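Local atomic coordinates of DSBA-like thioredoxin domain-containing protein (Pseudomonas aeruginosa PAO1, PDB entry 5HFI), a protein that probably reduces disulfides in the cytosol as a DsbA-like member of the thioredoxin superfamily, and binds glutathione at its active site. Residues R169-M172 with N173-A177; D109-G112 with A113-L116; P134-L137 with E138-A141; Q75-G78 with K79-D83. One frame throughout, in Å; residues are numbered along the deposited sequence.

Interaction 1. Residues R169-M172 with N173-A177; sequences RRLM and NRLGA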
loop_
_atom_site.group_PDB
_atom_site.type_symbol
_atom_site.label_atom_id
_atom_site.label_comp_id
_atom_site.label_asym_id
_atom_site.label_seq_id
_atom_site.Cartn_x
_atom_site.Cartn_y
_atom_site.Cartn_z
ATOM N N ARG A 169 -8.293 11.622 -1.404
ATOM C CA ARG A 169 -9.738 11.440 -1.300
ATOM C C ARG A 169 -10.492 12.269 -2.329
ATOM O O ARG A 169 -11.575 11.868 -2.772
ATOM C CB ARG A 169 -10.202 11.771 0.114
ATOM C CG ARG A 169 -9.745 10.738 1.113
ATOM C CD ARG A 169 -9.562 11.317 2.496
ATOM N NE ARG A 169 -9.168 10.282 3.446
ATOM C CZ ARG A 169 -8.845 10.516 4.712
ATOM N NH1 ARG A 169 -8.868 11.754 5.184
ATOM N NH2 ARG A 169 -8.498 9.512 5.506
ATOM N N ARG A 170 -9.943 13.421 -2.722
ATOM C CA ARG A 170 -10.565 14.187 -3.795
ATOM C C ARG A 170 -10.415 13.482 -5.134
ATOM O O ARG A 170 -11.329 13.533 -5.964
ATOM C CB ARG A 170 -9.970 15.591 -3.847
ATOM C CG ARG A 170 -10.343 16.426 -2.649
ATOM C CD ARG A 170 -9.741 17.806 -2.738
ATOM N NE ARG A 170 -10.213 18.618 -1.632
ATOM C CZ ARG A 170 -10.094 19.936 -1.590
ATOM N NH1 ARG A 170 -9.516 20.572 -2.603
ATOM N NH2 ARG A 170 -10.548 20.622 -0.546
ATOM N N LEU A 171 -9.280 12.818 -5.357
ATOM C CA LEU A 171 -9.127 11.992 -6.548
ATOM C C LEU A 171 -10.125 10.838 -6.540
ATOM O O LEU A 171 -10.796 10.578 -7.545
ATOM C CB LEU A 171 -7.692 11.475 -6.643
ATOM C CG LEU A 171 -7.379 10.581 -7.843
ATOM C CD1 LEU A 171 -7.635 11.329 -9.143
ATOM C CD2 LEU A 171 -5.942 10.093 -7.775
ATOM N N MET A 172 -10.243 10.139 -5.406
ATOM C CA MET A 172 -11.239 9.076 -5.290
ATOM C C MET A 172 -12.637 9.602 -5.574
ATOM O O MET A 172 -13.439 8.932 -6.235
ATOM C CB MET A 172 -11.207 8.461 -3.893
ATOM C CG MET A 172 -9.862 7.972 -3.434
ATOM S SD MET A 172 -10.044 6.674 -2.209
ATOM C CE MET A 172 -11.176 5.571 -3.058
ATOM N N ASN A 173 -12.948 10.797 -5.066
ATOM C CA ASN A 173 -14.275 11.373 -5.252
ATOM C C ASN A 173 -14.547 11.665 -6.723
ATOM O O ASN A 173 -15.612 11.319 -7.246
ATOM C CB ASN A 173 -14.408 12.646 -4.412
ATOM C CG ASN A 173 -15.789 13.264 -4.502
ATOM O OD1 ASN A 173 -16.065 14.069 -5.391
ATOM N ND2 ASN A 173 -16.660 12.901 -3.570
ATOM N N ARG A 174 -13.591 12.300 -7.409
ATOM C CA ARG A 174 -13.798 12.642 -8.815
ATOM C C ARG A 174 -13.931 11.401 -9.687
ATOM O O ARG A 174 -14.578 11.450 -10.740
ATOM C CB ARG A 174 -12.652 13.520 -9.326
ATOM C CG ARG A 174 -12.617 14.920 -8.739
ATOM C CD ARG A 174 -11.602 15.794 -9.456
ATOM N NE ARG A 174 -10.242 15.307 -9.252
ATOM C CZ ARG A 174 -9.424 15.752 -8.301
ATOM N NH1 ARG A 174 -9.827 16.703 -7.466
ATOM N NH2 ARG A 174 -8.201 15.244 -8.185
ATOM N N LEU A 175 -13.326 10.289 -9.277
ATOM C CA LEU A 175 -13.392 9.047 -10.035
ATOM C C LEU A 175 -14.573 8.173 -9.638
ATOM O O LEU A 175 -14.771 7.113 -10.243
ATOM C CB LEU A 175 -12.091 8.255 -9.865
ATOM C CG LEU A 175 -10.816 8.975 -10.313
ATOM C CD1 LEU A 175 -9.582 8.132 -10.030
ATOM C CD2 LEU A 175 -10.899 9.342 -11.791
ATOM N N GLY A 176 -15.360 8.590 -8.649
ATOM C CA GLY A 176 -16.397 7.726 -8.121
ATOM C C GLY A 176 -15.874 6.461 -7.483
ATOM O O GLY A 176 -16.630 5.501 -7.313
ATOM N N ALA A 177 -14.593 6.433 -7.119
ATOM C CA ALA A 177 -13.989 5.224 -6.578
ATOM C C ALA A 177 -14.478 4.977 -5.158
ATOM O O ALA A 177 -14.428 5.869 -4.307
ATOM C CB ALA A 177 -12.465 5.335 -6.604
HETATM O O HOH W 1 -13.026 15.430 -5.619
#
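M172 and A177 meet across a Schellman motif that ends helix 159-174: M172 O accepts from A177 N at 2.9 Å, within the carbonyl plane, and G176, at positive phi, turns the chain out of the helix. The side chain of R174 runs back along the last turn. Its CB lies near R170 O, and CG comes closer, 3.4 Å from R170 O. With CG placed anti to the carbonyl carbon, the chain bends at CG-CD (chi3 -65°), which folds the guanidinium back over the backbone: R170 O sits 3.7 Å above its plane, over the centre, and L171 N lies over the same face nearer the rim. At the tip, NH1 reaches R170 CB, while NH2 passes L171 CA. R170 O itself takes R174 N at 3.0 Å and also a donated water bond; that water reaches N173 OD1 weakly. Beside it, L171 CD1 meets L175 CD1 at 3.8 Å, and L175 packs on A184 of strand 182-186. M172 faces the glutathione site, its side chain close to F180. The bend at chi3 (51°) brings M172 CE to A177 CB, 3.8 Å away.

Interaction 2. Residues D109-G112 with A113-L116; sequences DGLG and AAML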
loop_
_atom_site.group_PDB
_atom_site.type_symbol
_atom_site.label_atom_id
_atom_site.label_comp_id
_atom_site.label_asym_id
_atom_site.label_seq_id
_atom_site.Cartn_x
_atom_site.Cartn_y
_atom_site.Cartn_z
ATOM N N ASP A 109 14.250 8.928 -1.025
ATOM C CA ASP A 109 14.999 8.059 -1.920
ATOM C C ASP A 109 14.171 7.564 -3.100
ATOM O O ASP A 109 14.647 6.698 -3.845
ATOM C CB ASP A 109 15.551 6.860 -1.133
ATOM C CG ASP A 109 16.988 6.538 -1.483
ATOM O OD1 ASP A 109 17.390 6.793 -2.630
ATOM O OD2 ASP A 109 17.719 6.022 -0.613
ATOM N N GLY A 110 12.960 8.079 -3.298
ATOM C CA GLY A 110 12.099 7.553 -4.343
ATOM C C GLY A 110 11.761 6.091 -4.167
ATOM O O GLY A 110 11.576 5.377 -5.158
ATOM N N LEU A 111 11.681 5.620 -2.922
ATOM C CA LEU A 111 11.425 4.219 -2.616
ATOM C C LEU A 111 10.039 4.008 -2.012
ATOM O O LEU A 111 9.856 3.129 -1.166
ATOM C CB LEU A 111 12.497 3.679 -1.672
ATOM C CG LEU A 111 13.900 3.518 -2.260
ATOM C CD1 LEU A 111 14.873 3.073 -1.191
ATOM C CD2 LEU A 111 13.875 2.518 -3.399
ATOM N N GLY A 112 9.061 4.809 -2.438
ATOM C CA GLY A 112 7.718 4.678 -1.893
ATOM C C GLY A 112 7.115 3.308 -2.145
ATOM O O GLY A 112 6.620 2.654 -1.225
ATOM N N ALA A 113 7.157 2.853 -3.400
ATOM C CA ALA A 113 6.571 1.559 -3.737
ATOM C C ALA A 113 7.286 0.421 -3.018
ATOM O O ALA A 113 6.643 -0.524 -2.543
ATOM C CB ALA A 113 6.606 1.345 -5.250
ATOM N N ALA A 114 8.617 0.492 -2.928
ATOM C CA ALA A 114 9.360 -0.540 -2.212
ATOM C C ALA A 114 9.033 -0.521 -0.725
ATOM O O ALA A 114 8.948 -1.577 -0.089
ATOM C CB ALA A 114 10.863 -0.361 -2.431
ATOM N N MET A 115 8.841 0.667 -0.153
ATOM C CA MET A 115 8.525 0.742 1.270
ATOM C C MET A 115 7.123 0.213 1.550
ATOM O O MET A 115 6.903 -0.470 2.557
ATOM C CB MET A 115 8.680 2.180 1.768
ATOM C CG MET A 115 7.969 2.478 3.085
ATOM S SD MET A 115 8.578 1.527 4.502
ATOM C CE MET A 115 10.336 1.569 4.271
ATOM N N LEU A 116 6.161 0.505 0.667
ATOM C CA LEU A 116 4.816 -0.041 0.836
ATOM C C LEU A 116 4.838 -1.563 0.820
ATOM O O LEU A 116 4.209 -2.208 1.666
ATOM C CB LEU A 116 3.881 0.492 -0.253
ATOM C CG LEU A 116 2.471 -0.109 -0.277
ATOM C CD1 LEU A 116 1.722 0.198 1.016
ATOM C CD2 LEU A 116 1.676 0.382 -1.486
#
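The flat groups that join L111 and G112 to M115 and L116 are peptide units, since no ring or charged plane takes part. The L111 carbonyl meets M115 N at 2.8 Å, with the donor tilted 23° from the carbonyl plane; M115 CB also lies against this oxygen, at 3.3 Å. The next carbonyl, that of G112, points almost straight at L116 N, 2.9 Å from G112 O, and the N-H is directed well at the oxygen (163°). L116 CB rests beside the same G112 O at 3.6 Å. These two bonds form the first turn of helix 112-124, with L111 at the N-cap position. Just before it, G110 takes positive phi and leads the chain out of the preceding helix. Side-chain contact within the turn is slight: L111 CD2 approaches A114 CB at 4.3 Å, a loose apolar touch on the partly exposed side. M115 and L116 instead send their ends away from the turn. In M115, CG stands opposite the backbone N (chi1 161°) and two further bends shape the rest of the chain. The start of the helix is tied to helix 96-109 by G112 N, which bonds to E106 OE1. M115 packs on V102 and A105 of that helix and on L143, while L116 touches Y11 and Y13 of strand 8-13.

Interaction 3. Residues P134-L137 with E138-A141; sequences PVLL and ELGA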
loop_
_atom_site.group_PDB
_atom_site.type_symbol
_atom_site.label_atom_id
_atom_site.label_comp_id
_atom_site.label_asym_id
_atom_site.label_seq_id
_atom_site.Cartn_x
_atom_site.Cartn_y
_atom_site.Cartn_z
ATOM N N PRO A 134 8.986 2.872 15.965
ATOM C CA PRO A 134 10.219 2.064 15.887
ATOM C C PRO A 134 10.175 0.989 14.816
ATOM O O PRO A 134 11.205 0.703 14.193
ATOM C CB PRO A 134 10.333 1.452 17.291
ATOM C CG PRO A 134 9.539 2.339 18.161
ATOM C CD PRO A 134 8.412 2.843 17.324
ATOM N N VAL A 135 9.011 0.377 14.590
ATOM C CA VAL A 135 8.900 -0.639 13.549
ATOM C C VAL A 135 9.127 -0.023 12.173
ATOM O O VAL A 135 9.844 -0.582 11.337
ATOM C CB VAL A 135 7.533 -1.342 13.640
ATOM C CG1 VAL A 135 7.318 -2.260 12.442
ATOM C CG2 VAL A 135 7.426 -2.122 14.945
ATOM N N LEU A 136 8.529 1.143 11.918
ATOM C CA LEU A 136 8.687 1.778 10.614
ATOM C C LEU A 136 10.115 2.270 10.405
ATOM O O LEU A 136 10.642 2.205 9.289
ATOM C CB LEU A 136 7.691 2.927 10.472
ATOM C CG LEU A 136 6.231 2.467 10.523
ATOM C CD1 LEU A 136 5.293 3.660 10.582
ATOM C CD2 LEU A 136 5.923 1.580 9.321
ATOM N N LEU A 137 10.754 2.770 11.467
ATOM C CA LEU A 137 12.153 3.173 11.358
ATOM C C LEU A 137 13.048 1.968 11.111
ATOM O O LEU A 137 14.030 2.058 10.366
ATOM C CB LEU A 137 12.584 3.919 12.622
ATOM C CG LEU A 137 12.401 5.443 12.671
ATOM C CD1 LEU A 137 11.020 5.873 12.209
ATOM C CD2 LEU A 137 12.667 5.958 14.080
ATOM N N GLU A 138 12.716 0.829 11.722
ATOM C CA GLU A 138 13.465 -0.399 11.482
ATOM C C GLU A 138 13.332 -0.848 10.031
ATOM O O GLU A 138 14.311 -1.290 9.418
ATOM C CB GLU A 138 12.981 -1.492 12.434
ATOM C CG GLU A 138 13.626 -2.851 12.222
ATOM C CD GLU A 138 13.000 -3.931 13.086
ATOM O OE1 GLU A 138 13.205 -5.127 12.788
ATOM O OE2 GLU A 138 12.300 -3.585 14.063
ATOM N N LEU A 139 12.127 -0.742 9.466
ATOM C CA LEU A 139 11.938 -1.096 8.064
ATOM C C LEU A 139 12.708 -0.153 7.151
ATOM O O LEU A 139 13.322 -0.594 6.172
ATOM C CB LEU A 139 10.450 -1.083 7.713
ATOM C CG LEU A 139 9.561 -2.083 8.455
ATOM C CD1 LEU A 139 8.138 -2.019 7.909
ATOM C CD2 LEU A 139 10.120 -3.494 8.337
ATOM N N GLY A 140 12.680 1.148 7.445
ATOM C CA GLY A 140 13.451 2.085 6.644
ATOM C C GLY A 140 14.940 1.803 6.702
ATOM O O GLY A 140 15.643 1.901 5.692
ATOM N N ALA A 141 15.438 1.434 7.883
ATOM C CA ALA A 141 16.851 1.096 8.009
ATOM C C ALA A 141 17.182 -0.211 7.299
ATOM O O ALA A 141 18.313 -0.393 6.838
ATOM C CB ALA A 141 17.245 1.021 9.484
HETATM O O HOH W 2 11.695 -1.834 15.953
#
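E138 and L139 each fold their CB against carbonyls of the preceding turn in helix 133-142, an ordinary alpha-helical arrangement. On the packed side, L139 CG lies 3.3 Å from V135 O, the oxygen that accepts from L139 N at 3.0 Å. L136 CD2 and L139 CD1 are only loosely opposed at 4.5 Å, and both leucines also pack on neighbouring helices. G140 N bonds to L136 O at 2.9 Å. The other side is looser and carries the polar E138, with one water. E138 CB sits 3.3 Å from P134 O, and with CG anti to the backbone N (chi1 176°) the extended chain runs back toward the start of the helix. The water donates to E138 OE2 at 2.6 Å and weakly to P134 O, bridging carboxylate and backbone. That carboxylate oxygen also forms a salt bridge with R128, so its charge has a partner beyond the helix. A141 lies on the exposed surface. One side of the helix packs on three others: L139 on R118, I119 and A122 of helix 112-124, L136 on P97 and A101 of helix 96-109, and both L136 and L137 on F153 of helix 149-157.

Interaction 4. Residues Q75-G78 with K79-D83; sequences QPFG and KDYFD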
loop_
_atom_site.group_PDB
_atom_site.type_symbol
_atom_site.label_atom_id
_atom_site.label_comp_id
_atom_site.label_asym_id
_atom_site.label_seq_id
_atom_site.Cartn_x
_atom_site.Cartn_y
_atom_site.Cartn_z
ATOM N N GLN A 75 -0.862 -14.564 -2.491
ATOM C CA GLN A 75 -0.083 -13.786 -1.542
ATOM C C GLN A 75 -0.017 -14.507 -0.197
ATOM O O GLN A 75 -1.020 -15.064 0.260
ATOM C CB GLN A 75 -0.685 -12.393 -1.366
ATOM C CG GLN A 75 -0.364 -11.424 -2.503
ATOM C CD GLN A 75 1.085 -10.964 -2.492
ATOM O OE1 GLN A 75 1.409 -9.911 -1.941
ATOM N NE2 GLN A 75 1.962 -11.744 -3.113
ATOM N N PRO A 76 1.145 -14.527 0.451
ATOM C CA PRO A 76 1.299 -15.290 1.692
ATOM C C PRO A 76 0.904 -14.512 2.937
ATOM O O PRO A 76 1.089 -13.298 3.045
ATOM C CB PRO A 76 2.803 -15.598 1.709
ATOM C CG PRO A 76 3.410 -14.408 1.046
ATOM C CD PRO A 76 2.429 -13.977 -0.022
ATOM N N PHE A 77 0.364 -15.252 3.902
ATOM C CA PHE A 77 0.023 -14.721 5.213
ATOM C C PHE A 77 0.701 -15.585 6.268
ATOM O O PHE A 77 0.627 -16.816 6.202
ATOM C CB PHE A 77 -1.495 -14.690 5.422
ATOM C CG PHE A 77 -2.222 -13.747 4.497
ATOM C CD1 PHE A 77 -2.616 -12.492 4.934
ATOM C CD2 PHE A 77 -2.516 -14.116 3.193
ATOM C CE1 PHE A 77 -3.286 -11.623 4.093
ATOM C CE2 PHE A 77 -3.181 -13.251 2.343
ATOM C CZ PHE A 77 -3.568 -12.003 2.795
ATOM N N GLY A 78 1.366 -14.942 7.229
ATOM C CA GLY A 78 2.205 -15.640 8.177
ATOM C C GLY A 78 1.510 -15.975 9.484
ATOM O O GLY A 78 0.517 -15.359 9.862
ATOM N N LYS A 79 2.068 -16.971 10.181
ATOM C CA LYS A 79 1.509 -17.385 11.465
ATOM C C LYS A 79 1.623 -16.284 12.511
ATOM O O LYS A 79 0.757 -16.172 13.387
ATOM C CB LYS A 79 2.200 -18.658 11.957
ATOM C CG LYS A 79 3.696 -18.507 12.199
ATOM C CD LYS A 79 4.293 -19.776 12.785
ATOM C CE LYS A 79 5.797 -19.644 12.974
ATOM N NZ LYS A 79 6.510 -19.485 11.676
ATOM N N ASP A 80 2.673 -15.460 12.441
ATOM C CA ASP A 80 2.805 -14.361 13.389
ATOM C C ASP A 80 1.766 -13.275 13.149
ATOM O O ASP A 80 1.547 -12.434 14.028
ATOM C CB ASP A 80 4.214 -13.771 13.324
ATOM C CG ASP A 80 5.279 -14.750 13.790
ATOM O OD1 ASP A 80 6.380 -14.756 13.202
ATOM O OD2 ASP A 80 5.016 -15.513 14.743
ATOM N N TYR A 81 1.124 -13.276 11.982
ATOM C CA TYR A 81 0.010 -12.377 11.706
ATOM C C TYR A 81 -1.314 -12.984 12.164
ATOM O O TYR A 81 -2.039 -12.377 12.959
ATOM C CB TYR A 81 -0.032 -12.044 10.210
ATOM C CG TYR A 81 -1.310 -11.379 9.759
ATOM C CD1 TYR A 81 -2.244 -12.070 8.999
ATOM C CD2 TYR A 81 -1.585 -10.059 10.093
ATOM C CE1 TYR A 81 -3.416 -11.465 8.584
ATOM C CE2 TYR A 81 -2.755 -9.444 9.684
ATOM C CZ TYR A 81 -3.665 -10.153 8.928
ATOM O OH TYR A 81 -4.830 -9.550 8.517
ATOM N N PHE A 82 -1.631 -14.186 11.673
ATOM C CA PHE A 82 -2.884 -14.848 12.032
ATOM C C PHE A 82 -2.990 -15.063 13.537
ATOM O O PHE A 82 -4.020 -14.757 14.149
ATOM C CB PHE A 82 -2.996 -16.193 11.309
ATOM C CG PHE A 82 -3.404 -16.085 9.868
ATOM C CD1 PHE A 82 -4.382 -15.188 9.472
ATOM C CD2 PHE A 82 -2.815 -16.893 8.911
ATOM C CE1 PHE A 82 -4.759 -15.093 8.145
ATOM C CE2 PHE A 82 -3.189 -16.807 7.586
ATOM C CZ PHE A 82 -4.163 -15.907 7.201
ATOM N N ASP A 83 -1.938 -15.604 14.147
ATOM C CA ASP A 83 -1.980 -16.037 15.537
ATOM C C ASP A 83 -1.140 -15.160 16.457
ATOM O O ASP A 83 -0.950 -15.510 17.625
ATOM C CB ASP A 83 -1.532 -17.496 15.642
ATOM C CG ASP A 83 -2.449 -18.442 14.889
ATOM O OD1 ASP A 83 -3.677 -18.207 14.889
ATOM O OD2 ASP A 83 -1.942 -19.416 14.292
#
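F77 and Y81 are brought together by different first torsions: F77 CG stands anti to the carbonyl carbon (chi1 -65°), while Y81 CG is anti to the backbone N (chi1 167°). The two side chains then lie alongside each other and point the same way, with F77 CD1 3.9 Å from Y81 CE1. F82 reaches F77 by another route. Its ring comes to the base of the F77 side chain, F82 CZ lying 3.4 Å from F77 CB, with CE2 also near that carbon. The F77 and F82 planes are turned by only 22°, yet they are slid apart, with centroids 5.9 Å from each other, and barely overlap. F77 is thus touched by one aromatic at its ring and by another near its root. G78 O is gripped by two amides. F82 N approaches almost in line with the carbonyl at 3.0 Å, whereas Y81 N, also 3.0 Å from G78 O, comes from above the carbonyl plane with a more bent N-H. The same oxygen lies at the edge of the Y81 ring, near its plane, and is 3.4 Å from Y81 CB. Around the contact, Y21 meets F77 edge-to-face and Y124 does the same to Y81. The Y81 hydroxyl is hydrogen-bonded to D66 of helix 64-73, and F82 packs on D66 and L67. The arrangement is a helix N-terminus, with G78 at the N-cap position of helix 79-85, flanked by a cluster of aromatic side chains within the helical part of this DsbA-like thioredoxin fold.

Overall arrangement
Along the chain the order is interaction 4, 2, 3 and then 1, all within the DsbA-like thioredoxin domain. Interactions 2 and 3 lie closest, their centres 13 Å apart, on successive helices 112-124 and 133-142, and they touch where M115 CE packs on G140 CA at 4.0 Å. Interaction 4, at the start of helix 79-85, is about 20 Å from interaction 3 between centres. Interaction 1 ends helix 159-174 across the chain's centre from interactions 3 and 4, about 31 and 32 Å away between centres. All four belong to the mainly helical section between strands 37-42 and 182-186; interaction 1 closes it, leading past F180 back to the sheet, and the M172 side chain is about 6 Å from the bound glutathione.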